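Local coordinates for xylose isomerase domain protein TIM barrel (Planctomyces limnophilus, PDB 3TVA) that binds magnesium within a xylose isomerase-like TIM barrel and is probably an isomerase, its substrate not established, at residues Glu95-Arg100 against Ser131-Glu136; Pro127-Pro132 against Leu167-Glu172; Thr246-Gly251 against Lys285-Cys290; Arg260-Pro263 against Gln268-Lys271. One frame throughout, in Å; residues are numbered along the deposited sequence.

Contact 1 (Glu95-Arg100 against Ser131-Glu136); sequences ETRASR and SPDYSE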
loop_
_atom_site.group_PDB
_atom_site.type_symbol
_atom_site.label_atom_id
_atom_site.label_comp_id
_atom_site.label_asym_id
_atom_site.label_seq_id
_atom_site.Cartn_x
_atom_site.Cartn_y
_atom_site.Cartn_z
ATOM N N GLU A 95 14.695 -15.839 7.942
ATOM C CA GLU A 95 14.793 -15.785 9.395
ATOM C C GLU A 95 13.481 -15.319 10.039
ATOM O O GLU A 95 12.999 -15.898 11.025
ATOM C CB GLU A 95 15.947 -14.869 9.813
ATOM C CG GLU A 95 16.063 -14.655 11.304
ATOM C CD GLU A 95 17.084 -13.568 11.666
ATOM O OE1 GLU A 95 17.541 -12.833 10.759
ATOM O OE2 GLU A 95 17.429 -13.456 12.861
ATOM N N THR A 96 12.901 -14.276 9.468
ATOM C CA THR A 96 11.722 -13.645 10.060
ATOM C C THR A 96 10.396 -14.137 9.456
ATOM O O THR A 96 9.326 -13.679 9.840
ATOM C CB THR A 96 11.837 -12.115 9.942
ATOM O OG1 THR A 96 12.133 -11.780 8.581
ATOM C CG2 THR A 96 12.978 -11.594 10.843
ATOM N N ARG A 97 10.468 -15.072 8.513
ATOM C CA ARG A 97 9.274 -15.446 7.760
ATOM C C ARG A 97 8.128 -15.994 8.631
ATOM O O ARG A 97 6.997 -15.525 8.516
ATOM C CB ARG A 97 9.600 -16.443 6.637
ATOM C CG ARG A 97 8.338 -16.876 5.843
ATOM C CD ARG A 97 8.690 -17.788 4.664
ATOM N NE ARG A 97 9.466 -17.065 3.656
ATOM C CZ ARG A 97 10.024 -17.645 2.598
ATOM N NH1 ARG A 97 9.872 -18.951 2.405
ATOM N NH2 ARG A 97 10.718 -16.924 1.730
ATOM N N ALA A 98 8.403 -16.995 9.471
ATOM C CA ALA A 98 7.339 -17.572 10.300
ATOM C C ALA A 98 6.702 -16.495 11.189
ATOM O O ALA A 98 5.483 -16.458 11.357
ATOM C CB ALA A 98 7.850 -18.703 11.128
ATOM N N SER A 99 7.532 -15.615 11.740
ATOM C CA SER A 99 7.049 -14.565 12.633
ATOM C C SER A 99 6.177 -13.541 11.903
ATOM O O SER A 99 5.181 -13.059 12.444
ATOM C CB SER A 99 8.220 -13.855 13.315
ATOM O OG SER A 99 7.743 -12.831 14.172
ATOM N N ARG A 100 6.546 -13.205 10.675
ATOM C CA ARG A 100 5.788 -12.205 9.934
ATOM C C ARG A 100 4.502 -12.771 9.356
ATOM O O ARG A 100 3.492 -12.071 9.266
ATOM C CB ARG A 100 6.674 -11.544 8.875
ATOM C CG ARG A 100 7.797 -10.737 9.531
ATOM C CD ARG A 100 8.706 -10.065 8.512
ATOM N NE ARG A 100 9.793 -9.342 9.168
ATOM C CZ ARG A 100 10.810 -8.785 8.515
ATOM N NH1 ARG A 100 10.877 -8.884 7.186
ATOM N NH2 ARG A 100 11.758 -8.142 9.184
ATOM N N SER A 131 13.480 -20.488 -8.895
ATOM C CA SER A 131 14.131 -20.673 -7.597
ATOM C C SER A 131 13.372 -21.628 -6.669
ATOM O O SER A 131 12.148 -21.713 -6.721
ATOM C CB SER A 131 14.335 -19.320 -6.917
ATOM O OG SER A 131 14.365 -19.458 -5.507
ATOM N N PRO A 132 14.106 -22.375 -5.828
ATOM C CA PRO A 132 13.424 -23.261 -4.877
ATOM C C PRO A 132 12.643 -22.496 -3.786
ATOM O O PRO A 132 11.634 -23.011 -3.271
ATOM C CB PRO A 132 14.564 -24.105 -4.289
ATOM C CG PRO A 132 15.826 -23.343 -4.594
ATOM C CD PRO A 132 15.566 -22.582 -5.851
ATOM N N ASP A 133 13.066 -21.289 -3.420
ATOM C CA ASP A 133 12.270 -20.567 -2.424
ATOM C C ASP A 133 11.002 -19.945 -3.009
ATOM O O ASP A 133 10.098 -19.567 -2.266
ATOM C CB ASP A 133 13.070 -19.519 -1.647
ATOM C CG ASP A 133 12.252 -18.899 -0.513
ATOM O OD1 ASP A 133 11.721 -19.655 0.331
ATOM O OD2 ASP A 133 12.102 -17.663 -0.490
ATOM N N TYR A 134 10.864 -19.893 -4.329
ATOM C CA TYR A 134 9.633 -19.349 -4.938
ATOM C C TYR A 134 8.395 -20.086 -4.570
ATOM O O TYR A 134 7.455 -19.486 -4.081
ATOM C CB TYR A 134 9.719 -19.372 -6.447
ATOM C CG TYR A 134 8.594 -18.716 -7.198
ATOM C CD1 TYR A 134 7.551 -19.450 -7.694
ATOM C CD2 TYR A 134 8.598 -17.380 -7.432
ATOM C CE1 TYR A 134 6.562 -18.868 -8.385
ATOM C CE2 TYR A 134 7.634 -16.800 -8.109
ATOM C CZ TYR A 134 6.609 -17.545 -8.591
ATOM O OH TYR A 134 5.658 -16.938 -9.282
ATOM N N SER A 135 8.560 -21.396 -4.640
ATOM C CA SER A 135 7.452 -22.223 -4.316
ATOM C C SER A 135 7.008 -22.161 -2.876
ATOM O O SER A 135 5.870 -22.089 -2.601
ATOM C CB SER A 135 7.659 -23.625 -4.865
ATOM O OG SER A 135 7.986 -23.552 -6.258
ATOM N N GLU A 136 7.947 -22.064 -1.965
ATOM C CA GLU A 136 7.683 -21.893 -0.544
ATOM C C GLU A 136 6.957 -20.557 -0.279
ATOM O O GLU A 136 6.069 -20.472 0.569
ATOM C CB GLU A 136 9.005 -21.969 0.238
ATOM C CG GLU A 136 8.863 -22.341 1.700
ATOM C CD GLU A 136 8.981 -23.843 1.976
ATOM O OE1 GLU A 136 9.183 -24.630 1.021
ATOM O OE2 GLU A 136 8.858 -24.242 3.160
#
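NH2 of R97 has two acceptors: OD2 of D133 at 2.7 Å and the backbone O of V92. Beside it, NH1 gives a hydrogen to OD1 of D133 at 2.9 Å, so the guanidinium meets the carboxylate end-on, one nitrogen to each oxygen. Both oxygens use their syn lone pairs, and the two flat groups lie only 14° apart. In the conformer of D133 described, this is the classic bidentate arginine-carboxylate salt bridge, fairly straight, with an N-H...O angle of 162° at the NH2 bond. The long reach comes from the arginine: its CG stands anti to the backbone N (chi1 179°), and a single bend at chi3 turns the head edge-on to D133. NE donates to the backbone O of L91, which with the V92 bond fixes the rotation of the guanidinium. E136 comes nearest through its CG, 3.6 Å from NH1 of R97 at the guanidinium edge, while its carboxylate pairs with R139. A leucine in place of R97 would probably leave the D133 carboxylate without its charged mate and the carbonyls of L91 and V92 without these donors. S131, the N-cap residue, accepts from the backbone N of D133 through OG at 3.1 Å, a capping bond at the start of helix 132-149. The salt bridge joins the first turns of helices 97-114 and 132-149, which flank strand 118-121 in sequence.

Contact 2 (Pro127-Pro132 against Leu167-Glu172); sequences PESSSP and LLEFIE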
loop_
_atom_site.group_PDB
_atom_site.type_symbol
_atom_site.label_atom_id
_atom_site.label_comp_id
_atom_site.label_asym_id
_atom_site.label_seq_id
_atom_site.Cartn_x
_atom_site.Cartn_y
_atom_site.Cartn_z
ATOM N N PRO A 127 11.367 -13.892 -5.530
ATOM C CA PRO A 127 12.412 -14.669 -6.216
ATOM C C PRO A 127 11.994 -15.050 -7.636
ATOM O O PRO A 127 10.798 -15.064 -7.929
ATOM C CB PRO A 127 12.505 -15.948 -5.380
ATOM C CG PRO A 127 11.863 -15.631 -4.084
ATOM C CD PRO A 127 10.824 -14.603 -4.364
ATOM N N GLU A 128 12.967 -15.351 -8.492
ATOM C CA GLU A 128 12.703 -15.919 -9.811
ATOM C C GLU A 128 11.888 -17.189 -9.633
ATOM O O GLU A 128 12.102 -17.928 -8.676
ATOM C CB GLU A 128 14.013 -16.272 -10.512
ATOM C CG GLU A 128 14.744 -15.111 -11.163
ATOM C CD GLU A 128 16.023 -15.562 -11.879
ATOM O OE1 GLU A 128 16.057 -16.710 -12.385
ATOM O OE2 GLU A 128 16.996 -14.772 -11.928
ATOM N N SER A 129 10.951 -17.437 -10.544
ATOM C CA SER A 129 10.064 -18.599 -10.448
ATOM C C SER A 129 10.804 -19.936 -10.531
ATOM O O SER A 129 10.305 -20.959 -10.064
ATOM C CB SER A 129 8.993 -18.533 -11.530
ATOM O OG SER A 129 9.588 -18.359 -12.804
ATOM N N SER A 130 11.991 -19.919 -11.122
ATOM C CA SER A 130 12.840 -21.102 -11.177
ATOM C C SER A 130 13.450 -21.456 -9.809
ATOM O O SER A 130 13.888 -22.591 -9.591
ATOM C CB SER A 130 13.957 -20.882 -12.197
ATOM O OG SER A 130 14.706 -19.722 -11.870
ATOM N N SER A 131 13.480 -20.488 -8.895
ATOM C CA SER A 131 14.131 -20.673 -7.597
ATOM C C SER A 131 13.372 -21.628 -6.669
ATOM O O SER A 131 12.148 -21.713 -6.721
ATOM C CB SER A 131 14.335 -19.320 -6.917
ATOM O OG SER A 131 14.365 -19.458 -5.507
ATOM N N PRO A 132 14.106 -22.375 -5.828
ATOM C CA PRO A 132 13.424 -23.261 -4.877
ATOM C C PRO A 132 12.643 -22.496 -3.786
ATOM O O PRO A 132 11.634 -23.011 -3.271
ATOM C CB PRO A 132 14.564 -24.105 -4.289
ATOM C CG PRO A 132 15.826 -23.343 -4.594
ATOM C CD PRO A 132 15.566 -22.582 -5.851
ATOM N N LEU A 167 5.342 -9.871 -11.337
ATOM C CA LEU A 167 4.227 -9.765 -10.403
ATOM C C LEU A 167 2.984 -10.511 -10.911
ATOM O O LEU A 167 2.312 -11.214 -10.157
ATOM C CB LEU A 167 3.876 -8.297 -10.167
ATOM C CG LEU A 167 2.653 -8.034 -9.277
ATOM C CD1 LEU A 167 2.841 -8.609 -7.877
ATOM C CD2 LEU A 167 2.375 -6.538 -9.202
ATOM N N LEU A 168 2.679 -10.352 -12.190
ATOM C CA LEU A 168 1.564 -11.072 -12.793
ATOM C C LEU A 168 1.779 -12.590 -12.698
ATOM O O LEU A 168 0.853 -13.356 -12.406
ATOM C CB LEU A 168 1.419 -10.687 -14.267
ATOM C CG LEU A 168 0.747 -9.359 -14.618
ATOM C CD1 LEU A 168 0.989 -9.020 -16.099
ATOM C CD2 LEU A 168 -0.750 -9.416 -14.320
ATOM N N GLU A 169 3.004 -13.016 -12.976
ATOM C CA GLU A 169 3.359 -14.415 -12.892
ATOM C C GLU A 169 3.116 -14.952 -11.463
ATOM O O GLU A 169 2.572 -16.046 -11.284
ATOM C CB GLU A 169 4.828 -14.594 -13.288
ATOM C CG GLU A 169 5.239 -16.047 -13.432
ATOM C CD GLU A 169 6.744 -16.241 -13.598
ATOM O OE1 GLU A 169 7.520 -15.292 -13.331
ATOM O OE2 GLU A 169 7.147 -17.352 -13.997
ATOM N N PHE A 170 3.496 -14.167 -10.457
ATOM C CA PHE A 170 3.348 -14.579 -9.057
ATOM C C PHE A 170 1.880 -14.685 -8.713
ATOM O O PHE A 170 1.437 -15.667 -8.108
ATOM C CB PHE A 170 4.039 -13.579 -8.112
ATOM C CG PHE A 170 3.891 -13.910 -6.652
ATOM C CD1 PHE A 170 4.501 -15.038 -6.116
ATOM C CD2 PHE A 170 3.161 -13.075 -5.807
ATOM C CE1 PHE A 170 4.382 -15.350 -4.760
ATOM C CE2 PHE A 170 3.033 -13.370 -4.453
ATOM C CZ PHE A 170 3.644 -14.513 -3.925
ATOM N N ILE A 171 1.124 -13.659 -9.093
ATOM C CA ILE A 171 -0.306 -13.635 -8.811
ATOM C C ILE A 171 -1.008 -14.809 -9.478
ATOM O O ILE A 171 -1.896 -15.434 -8.896
ATOM C CB ILE A 171 -0.928 -12.301 -9.269
ATOM C CG1 ILE A 171 -0.496 -11.172 -8.315
ATOM C CG2 ILE A 171 -2.448 -12.404 -9.374
ATOM C CD1 ILE A 171 -0.924 -9.787 -8.779
ATOM N N GLU A 172 -0.583 -15.118 -10.694
ATOM C CA GLU A 172 -1.168 -16.213 -11.457
ATOM C C GLU A 172 -0.817 -17.577 -10.847
ATOM O O GLU A 172 -1.614 -18.515 -10.894
ATOM C CB GLU A 172 -0.695 -16.141 -12.907
ATOM C CG GLU A 172 -1.807 -15.892 -13.888
ATOM C CD GLU A 172 -1.685 -14.588 -14.658
ATOM O OE1 GLU A 172 -1.333 -14.644 -15.859
ATOM O OE2 GLU A 172 -1.972 -13.519 -14.076
HETATM O O HOH W 1 10.762 -15.377 -12.631
#
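S129 and E169 share the buried surface of this small contact equally, and one direct bond carries it. OG of S129 donates to OE2 of E169 at 2.9 Å, reaching the oxygen on its syn side but 34° out of the carboxylate plane. CB of the serine follows behind the hydroxyl, 3.3 Å from the same OE2, so the whole short side chain sits against one oxygen. Chi1 of 53° sets OG of S129 between its backbone N and carbonyl carbon, which turns the hydroxyl to the glutamate. From the other side E169 extends its chain fully off the helix to span the gap. A water makes a second, looser link: it accepts from the backbone N of S129 at 2.9 Å and donates weakly to OE1 of E169. That oxygen also takes a weak bond from ND1 of H166, one turn earlier on the helix. S129 itself is held by a type I beta turn from E128 to S131, closed by the bond from S131 N to E128 O. The pair thus ties the loop between strand 118-121 and helix 132-149 to helix 164-174 through E169, while the neighbouring F170 packs on L137 and T141 of helix 132-149.

Contact 3 (Thr246-Gly251 against Lys285-Cys290); sequences TLWEIG and KKIANC
W248 lays one face of its indole over the end of the C-terminal helix, a worked case of an aromatic ring packing on backbone as much as on side chains. CA of A288 stands over the six-membered ring, 3.9 Å from its centroid and 19° off the normal, a CH-pi contact. The alanine CB comes closer still to the rim, 3.4 Å from CZ3 of W248. Toward the other end of the indole, CG2 of I287 makes an off-centre CH-pi contact with the five-membered ring, 4.1 Å from its centroid, and touches CB of W248 at 3.6 Å. The carbonyl O of I287 lies over the same face, 3.8 Å above the plane and offset toward the rim. Two torsions explain the fit: CG of W248 is anti to the backbone N (chi1 -176°), carrying the ring across to the helix end, and CG2 of I287 is likewise anti to its own N. With W248 cut back to an alanine, A288 and I287 would probably lose their cover and the I287 methyl its ring.

Farther out, W11 and Y10 meet the indole edge-to-face, and R253 adds a cation-pi contact while its NH1 bonds to the carbonyl O of W248. The helix carrying W248 closes in a Schellman motif at G251, whose positive phi turns the chain three residues after the tryptophan. I287 also rests on L244 and T245. The contact packs the C-terminal end of helix 266-287 against that of helix 240-249, with Y10 and W11 against the same tryptophan.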
loop_
_atom_site.group_PDB
_atom_site.type_symbol
_atom_site.label_atom_id
_atom_site.label_comp_id
_atom_site.label_asym_id
_atom_site.label_seq_id
_atom_site.Cartn_x
_atom_site.Cartn_y
_atom_site.Cartn_z
ATOM N N THR A 246 -5.668 7.124 -16.588
ATOM C CA THR A 246 -5.526 5.688 -16.833
ATOM C C THR A 246 -6.350 4.853 -15.832
ATOM O O THR A 246 -6.992 3.872 -16.214
ATOM C CB THR A 246 -4.052 5.238 -16.809
ATOM O OG1 THR A 246 -3.308 6.006 -17.758
ATOM C CG2 THR A 246 -3.937 3.768 -17.159
ATOM N N LEU A 247 -6.345 5.246 -14.560
ATOM C CA LEU A 247 -7.179 4.568 -13.554
ATOM C C LEU A 247 -8.643 4.629 -13.947
ATOM O O LEU A 247 -9.386 3.659 -13.797
ATOM C CB LEU A 247 -7.024 5.228 -12.175
ATOM C CG LEU A 247 -5.815 4.813 -11.327
ATOM C CD1 LEU A 247 -5.695 5.687 -10.064
ATOM C CD2 LEU A 247 -5.897 3.328 -10.960
ATOM N N TRP A 248 -9.066 5.789 -14.436
ATOM C CA TRP A 248 -10.454 5.947 -14.827
ATOM C C TRP A 248 -10.789 4.993 -15.975
ATOM O O TRP A 248 -11.805 4.310 -15.937
ATOM C CB TRP A 248 -10.731 7.389 -15.234
ATOM C CG TRP A 248 -12.166 7.649 -15.550
ATOM C CD1 TRP A 248 -12.720 7.837 -16.796
ATOM C CD2 TRP A 248 -13.238 7.755 -14.609
ATOM N NE1 TRP A 248 -14.077 8.054 -16.677
ATOM C CE2 TRP A 248 -14.419 8.004 -15.346
ATOM C CE3 TRP A 248 -13.315 7.669 -13.210
ATOM C CZ2 TRP A 248 -15.663 8.169 -14.729
ATOM C CZ3 TRP A 248 -14.548 7.830 -12.604
ATOM C CH2 TRP A 248 -15.707 8.079 -13.364
ATOM N N GLU A 249 -9.917 4.936 -16.979
ATOM C CA GLU A 249 -10.129 4.063 -18.134
ATOM C C GLU A 249 -10.262 2.576 -17.774
ATOM O O GLU A 249 -11.077 1.856 -18.358
ATOM C CB GLU A 249 -9.008 4.234 -19.163
ATOM C CG GLU A 249 -9.083 3.183 -20.261
ATOM C CD GLU A 249 -7.867 3.148 -21.160
ATOM O OE1 GLU A 249 -7.236 4.214 -21.368
ATOM O OE2 GLU A 249 -7.543 2.051 -21.682
ATOM N N ILE A 250 -9.490 2.103 -16.798
ATOM C CA ILE A 250 -9.550 0.679 -16.466
ATOM C C ILE A 250 -10.683 0.320 -15.513
ATOM O O ILE A 250 -10.831 -0.835 -15.132
ATOM C CB ILE A 250 -8.243 0.156 -15.911
ATOM C CG1 ILE A 250 -7.949 0.827 -14.562
ATOM C CG2 ILE A 250 -7.133 0.389 -16.933
ATOM C CD1 ILE A 250 -6.725 0.284 -13.863
ATOM N N GLY A 251 -11.489 1.302 -15.132
ATOM C CA GLY A 251 -12.641 1.018 -14.302
ATOM C C GLY A 251 -12.432 1.180 -12.802
ATOM O O GLY A 251 -13.333 0.843 -12.034
ATOM N N LYS A 285 -12.680 16.172 -10.265
ATOM C CA LYS A 285 -13.766 16.959 -10.836
ATOM C C LYS A 285 -13.695 16.972 -12.362
ATOM O O LYS A 285 -14.716 16.914 -13.048
ATOM C CB LYS A 285 -13.724 18.392 -10.302
ATOM C CG LYS A 285 -14.817 19.297 -10.851
ATOM C CD LYS A 285 -14.699 20.689 -10.245
ATOM C CE LYS A 285 -15.508 21.724 -11.023
ATOM N NZ LYS A 285 -16.973 21.512 -10.885
ATOM N N LYS A 286 -12.480 17.050 -12.888
ATOM C CA LYS A 286 -12.268 17.017 -14.327
ATOM C C LYS A 286 -12.547 15.634 -14.928
ATOM O O LYS A 286 -13.273 15.516 -15.912
ATOM C CB LYS A 286 -10.832 17.438 -14.646
ATOM C CG LYS A 286 -10.522 17.518 -16.131
ATOM C CD LYS A 286 -9.033 17.721 -16.362
ATOM C CE LYS A 286 -8.726 17.841 -17.858
ATOM N NZ LYS A 286 -7.303 18.218 -18.104
ATOM N N ILE A 287 -11.923 14.602 -14.363
ATOM C CA ILE A 287 -12.006 13.252 -14.924
ATOM C C ILE A 287 -13.256 12.442 -14.554
ATOM O O ILE A 287 -13.881 11.824 -15.414
ATOM C CB ILE A 287 -10.761 12.438 -14.537
ATOM C CG1 ILE A 287 -9.497 13.166 -14.992
ATOM C CG2 ILE A 287 -10.809 11.032 -15.125
ATOM C CD1 ILE A 287 -8.223 12.600 -14.348
ATOM N N ALA A 288 -13.620 12.454 -13.274
ATOM C CA ALA A 288 -14.732 11.638 -12.794
ATOM C C ALA A 288 -16.035 12.423 -12.708
ATOM O O ALA A 288 -17.085 11.852 -12.411
ATOM C CB ALA A 288 -14.388 11.020 -11.441
ATOM N N ASN A 289 -15.949 13.724 -12.996
ATOM C CA ASN A 289 -17.067 14.672 -12.888
ATOM C C ASN A 289 -17.658 14.829 -11.479
ATOM O O ASN A 289 -18.825 15.197 -11.316
ATOM C CB ASN A 289 -18.154 14.375 -13.928
ATOM C CG ASN A 289 -17.764 14.830 -15.320
ATOM O OD1 ASN A 289 -16.940 14.199 -15.988
ATOM N ND2 ASN A 289 -18.355 15.935 -15.767
ATOM N N CYS A 290 -16.836 14.564 -10.467
ATOM C CA CYS A 290 -17.210 14.799 -9.076
ATOM C C CYS A 290 -15.990 15.212 -8.256
ATOM O O CYS A 290 -16.118 15.818 -7.195
ATOM C CB CYS A 290 -17.859 13.554 -8.463
ATOM S SG CYS A 290 -16.730 12.150 -8.228
#

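Contact 4 (Arg260-Pro263 against Gln268-Lys271); sequences REIP and QQKK
R260 offers its carbonyl O to Q269, whose NE2 donates at 2.8 Å with an N-H...O angle of 158°. The donor approaches nearly in line with the C=O bond, and the acceptor lies close to the amide plane of Q269. The arginine's own head turns elsewhere, to D272 and E230, although one guanidinium face carries CD1 of I262 at its rim. The CB of E261 is directed away from 268-271; its side chain lies about 4 Å from that of the magnesium ligand E259. I262 then swings back: its CG1 lies 3.7 Å from CB of Q269, and its CD1 reaches CG of Q268 at 4.0 Å. CG1 of I262 sits between the backbone N and carbonyl carbon (chi1 48°), which lets the branch run alongside the glutamine in the opposite sense. P263 follows, its CA 3.3 Å from OE1 of Q269.

Q269 has its chain extended beyond CG, so its amide spans the loop from R260 to P263, and NE2 also donates to the backbone O of L23. A single buried amide thus satisfies two carbonyls from separate loops, consistent with helix 266-287 helping to hold the backbone just after E259.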
loop_
_atom_site.group_PDB
_atom_site.type_symbol
_atom_site.label_atom_id
_atom_site.label_comp_id
_atom_site.label_asym_id
_atom_site.label_seq_id
_atom_site.Cartn_x
_atom_site.Cartn_y
_atom_site.Cartn_z
ATOM N N ARG A 260 2.240 10.184 1.903
ATOM C CA ARG A 260 3.465 10.976 1.859
ATOM C C ARG A 260 4.299 10.605 3.061
ATOM O O ARG A 260 3.946 10.968 4.201
ATOM C CB ARG A 260 3.110 12.459 1.913
ATOM C CG ARG A 260 4.298 13.398 1.889
ATOM C CD ARG A 260 4.688 13.784 0.466
ATOM N NE ARG A 260 5.824 14.700 0.470
ATOM C CZ ARG A 260 7.096 14.316 0.432
ATOM N NH1 ARG A 260 7.407 13.019 0.386
ATOM N NH2 ARG A 260 8.062 15.232 0.450
ATOM N N GLU A 261 5.443 9.954 2.861
ATOM C CA GLU A 261 6.049 9.472 4.074
ATOM C C GLU A 261 7.190 10.388 4.444
ATOM O O GLU A 261 8.341 10.151 4.090
ATOM C CB GLU A 261 6.614 8.076 3.795
ATOM C CG GLU A 261 5.724 7.208 2.907
ATOM C CD GLU A 261 6.312 5.821 2.652
ATOM O OE1 GLU A 261 6.978 5.646 1.607
ATOM O OE2 GLU A 261 6.106 4.908 3.488
ATOM N N ILE A 262 6.875 11.331 5.318
ATOM C CA ILE A 262 7.857 12.123 6.020
ATOM C C ILE A 262 7.287 12.393 7.407
ATOM O O ILE A 262 7.110 13.553 7.792
ATOM C CB ILE A 262 8.165 13.450 5.260
ATOM C CG1 ILE A 262 6.875 14.163 4.835
ATOM C CG2 ILE A 262 8.989 13.173 4.008
ATOM C CD1 ILE A 262 7.109 15.517 4.186
ATOM N N PRO A 263 7.041 11.325 8.191
ATOM C CA PRO A 263 6.457 11.548 9.518
ATOM C C PRO A 263 7.419 12.283 10.447
ATOM O O PRO A 263 6.997 12.747 11.510
ATOM C CB PRO A 263 6.187 10.126 10.026
ATOM C CG PRO A 263 7.133 9.260 9.255
ATOM C CD PRO A 263 7.181 9.885 7.896
ATOM N N GLN A 268 5.203 19.615 7.578
ATOM C CA GLN A 268 5.344 19.516 6.122
ATOM C C GLN A 268 4.558 18.333 5.530
ATOM O O GLN A 268 4.027 18.408 4.423
ATOM C CB GLN A 268 6.817 19.405 5.727
ATOM C CG GLN A 268 7.052 19.565 4.230
ATOM C CD GLN A 268 6.675 20.958 3.736
ATOM O OE1 GLN A 268 6.937 21.955 4.408
ATOM N NE2 GLN A 268 6.037 21.027 2.569
ATOM N N GLN A 269 4.507 17.232 6.269
ATOM C CA GLN A 269 3.732 16.083 5.835
ATOM C C GLN A 269 2.258 16.478 5.699
ATOM O O GLN A 269 1.599 16.104 4.725
ATOM C CB GLN A 269 3.895 14.917 6.816
ATOM C CG GLN A 269 3.201 13.631 6.401
ATOM C CD GLN A 269 3.403 12.510 7.420
ATOM O OE1 GLN A 269 3.483 12.761 8.624
ATOM N NE2 GLN A 269 3.482 11.268 6.937
ATOM N N LYS A 270 1.743 17.239 6.664
ATOM C CA LYS A 270 0.355 17.688 6.588
ATOM C C LYS A 270 0.143 18.681 5.434
ATOM O O LYS A 270 -0.851 18.574 4.709
ATOM C CB LYS A 270 -0.148 18.275 7.914
ATOM C CG LYS A 270 -1.658 18.551 7.914
ATOM C CD LYS A 270 -2.100 19.346 9.131
ATOM C CE LYS A 270 -3.600 19.579 9.129
ATOM N NZ LYS A 270 -4.049 20.267 10.376
ATOM N N LYS A 271 1.070 19.626 5.262
ATOM C CA LYS A 271 1.021 20.535 4.114
ATOM C C LYS A 271 0.955 19.791 2.779
ATOM O O LYS A 271 0.185 20.172 1.889
ATOM C CB LYS A 271 2.216 21.487 4.105
ATOM C CG LYS A 271 2.177 22.512 5.225
ATOM C CD LYS A 271 3.365 23.474 5.175
ATOM C CE LYS A 271 3.410 24.354 6.430
ATOM N NZ LYS A 271 4.621 25.223 6.472
#

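In the fold
Contacts 1 and 2 adjoin, their centres 13 Å apart: they share S131 and P132, and Y134 of contact 1 reaches P127, S129 and F170 of contact 2. Together they link helix 97-114, helix 132-149 with the loop leading into it, and helix 164-174 on one side of the barrel. Contacts 3 and 4 both use helix 266-287, near its opposite ends, with centres 26 Å apart; contact 4 is nested within the loop that contact 3 closes. Contact 4 lies across the chain's centre from contacts 1 and 2, and it alone comes near the metal: the side chain of E261 is about 6 Å from the magnesium ion, bound by E158, D184, H211 and E259.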